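Local coordinates for putative phosphosugar isomerase (Silicibacter pomeroyi DSS-3, PDB 3FJ1), which is of unproven function but, as a double-SIS-domain protein, probably binds phosphosugars or related carbohydrate derivatives and may act as an isomerase or aminotransferase, at residues Lys228-Leu233 and Ser318-Phe323. Residues are numbered along the deposited sequence; the frame is centred on the assembly and turned at random.
Sequences KETCQL and SMVEAF
Phe323 reaches across to the end of helix 217-231 and is met there along one border of its ring by Cys231 and Leu233. From CB, which is carried toward the partner segment, CG lies anti to the backbone N (chi1 174°), which carries the ring toward Cys231 and Leu233. Phe323 CD2 comes first, 3.9 Å from Cys231 SG; the sulfur stands 5.1 Å from the ring centroid and 81° off the normal, a sulfur-aromatic contact made at the edge. One atom further out, Phe323 CE2 meets the Leu233 methyl CD1 at 3.8 Å. At the tip, Phe323 CZ touches Leu233 CD1 at 4.0 Å, so the methyl sits outside the CE2-CZ side of the ring, near its plane. Ile202 of helix 196-204 also packs against Phe323. Within the second SIS domain, an alpha/beta unit built round a five-stranded parallel sheet, the contact joins helix 217-231, which links the neighbouring parallel strands 208-212 and 235-239 in a beta-alpha-beta crossover, to the late helix 308-326. Gln232, the first residue after helix 217-231, has positive phi, and the next residue, Leu233, points its side chain toward helix 308-326. A turn before Phe323, Val320 offers its CG1 methyl to two residues at once: Cys231 SG lies 3.7 Å away, and Thr230 OG1 approaches to 3.1 Å, close for a hydroxyl beside a methyl. That hydroxyl finds its polar partner in Lys226 O, one turn back in its own helix, so the buried oxygen is satisfied without a bond across the contact. Phe227 and Met9 also pack on Val320. Where the turn beyond the helix faces the second subunit, Gln232 NE2 donates to Glu229 O at 3.1 Å, from above the carbonyl plane, and also hydrogen-bonds Pro247 O of that subunit.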
# COMPACT_ATOMS: atom_id res chain seq x y z
N LYS A 228 -0.10 -16.93 2.32
CA LYS A 228 -0.06 -16.89 3.79
C LYS A 228 -1.35 -17.42 4.40
O LYS A 228 -1.32 -18.20 5.36
CB LYS A 228 0.20 -15.46 4.29
CG LYS A 228 1.60 -14.91 3.94
CD LYS A 228 1.84 -13.51 4.48
CE LYS A 228 1.06 -12.46 3.76
NZ LYS A 228 1.35 -11.11 4.35
N GLU A 229 -2.47 -16.99 3.83
CA GLU A 229 -3.79 -17.33 4.29
C GLU A 229 -4.03 -18.84 4.25
O GLU A 229 -4.53 -19.45 5.21
CB GLU A 229 -4.81 -16.72 3.33
CG GLU A 229 -6.23 -16.60 3.84
CD GLU A 229 -6.56 -15.14 4.23
OE1 GLU A 229 -6.69 -14.26 3.31
OE2 GLU A 229 -6.66 -14.90 5.44
N THR A 230 -3.68 -19.43 3.12
CA THR A 230 -4.01 -20.85 2.88
C THR A 230 -2.95 -21.84 3.39
O THR A 230 -3.31 -22.93 3.85
CB THR A 230 -4.31 -21.09 1.38
OG1 THR A 230 -3.15 -20.84 0.59
CG2 THR A 230 -5.51 -20.24 0.90
N CYS A 231 -1.68 -21.47 3.37
CA CYS A 231 -0.62 -22.40 3.75
C CYS A 231 0.04 -22.09 5.08
O CYS A 231 0.83 -22.89 5.56
CB CYS A 231 0.45 -22.43 2.67
SG CYS A 231 -0.18 -23.04 1.11
N GLN A 232 -0.23 -20.91 5.64
CA GLN A 232 0.39 -20.49 6.89
C GLN A 232 1.92 -20.50 6.78
O GLN A 232 2.62 -20.92 7.70
CB GLN A 232 -0.13 -21.33 8.07
CG GLN A 232 -1.65 -21.22 8.26
CD GLN A 232 -2.08 -19.79 8.66
OE1 GLN A 232 -1.59 -19.23 9.66
NE2 GLN A 232 -3.01 -19.21 7.90
N LEU A 233 2.41 -20.06 5.62
CA LEU A 233 3.83 -19.91 5.35
C LEU A 233 4.01 -18.46 4.92
O LEU A 233 3.08 -17.86 4.40
CB LEU A 233 4.31 -20.86 4.25
CG LEU A 233 4.31 -22.36 4.58
CD1 LEU A 233 4.51 -23.14 3.31
CD2 LEU A 233 5.38 -22.72 5.61
N SER A 318 -4.20 -22.40 -8.27
CA SER A 318 -4.11 -23.81 -8.60
C SER A 318 -2.79 -24.41 -8.07
O SER A 318 -2.80 -25.47 -7.47
CB SER A 318 -4.25 -23.99 -10.12
OG SER A 318 -4.09 -25.35 -10.48
N MSE A 319 -1.66 -23.72 -8.27
CA MSE A 319 -0.37 -24.17 -7.71
C MSE A 319 -0.43 -24.30 -6.18
O MSE A 319 -0.06 -25.36 -5.60
CB MSE A 319 0.76 -23.24 -8.14
CG MSE A 319 2.17 -23.64 -7.70
SE MSE A 319 2.56 -23.19 -5.84
CE MSE A 319 2.80 -21.24 -6.11
N VAL A 320 -0.97 -23.27 -5.52
CA VAL A 320 -1.07 -23.25 -4.04
C VAL A 320 -1.96 -24.39 -3.53
O VAL A 320 -1.60 -25.08 -2.58
CB VAL A 320 -1.55 -21.88 -3.53
CG1 VAL A 320 -1.91 -21.92 -2.01
CG2 VAL A 320 -0.47 -20.79 -3.80
N GLU A 321 -3.10 -24.62 -4.17
CA GLU A 321 -3.98 -25.70 -3.72
C GLU A 321 -3.26 -27.05 -3.86
O GLU A 321 -3.35 -27.91 -2.97
CB GLU A 321 -5.30 -25.67 -4.47
CG GLU A 321 -6.37 -26.60 -3.91
CD GLU A 321 -6.18 -28.07 -4.23
OE1 GLU A 321 -5.63 -28.44 -5.32
OE2 GLU A 321 -6.66 -28.88 -3.39
N ALA A 322 -2.57 -27.26 -4.99
CA ALA A 322 -1.86 -28.52 -5.21
C ALA A 322 -0.75 -28.67 -4.16
O ALA A 322 -0.51 -29.76 -3.66
CB ALA A 322 -1.29 -28.58 -6.62
N PHE A 323 -0.03 -27.58 -3.89
CA PHE A 323 1.05 -27.57 -2.91
C PHE A 323 0.55 -28.00 -1.54
O PHE A 323 1.16 -28.86 -0.85
CB PHE A 323 1.65 -26.17 -2.82
CG PHE A 323 2.68 -26.03 -1.75
CD1 PHE A 323 3.95 -26.53 -1.93
CD2 PHE A 323 2.37 -25.44 -0.54
CE1 PHE A 323 4.92 -26.43 -0.90
CE2 PHE A 323 3.35 -25.34 0.50
CZ PHE A 323 4.60 -25.82 0.29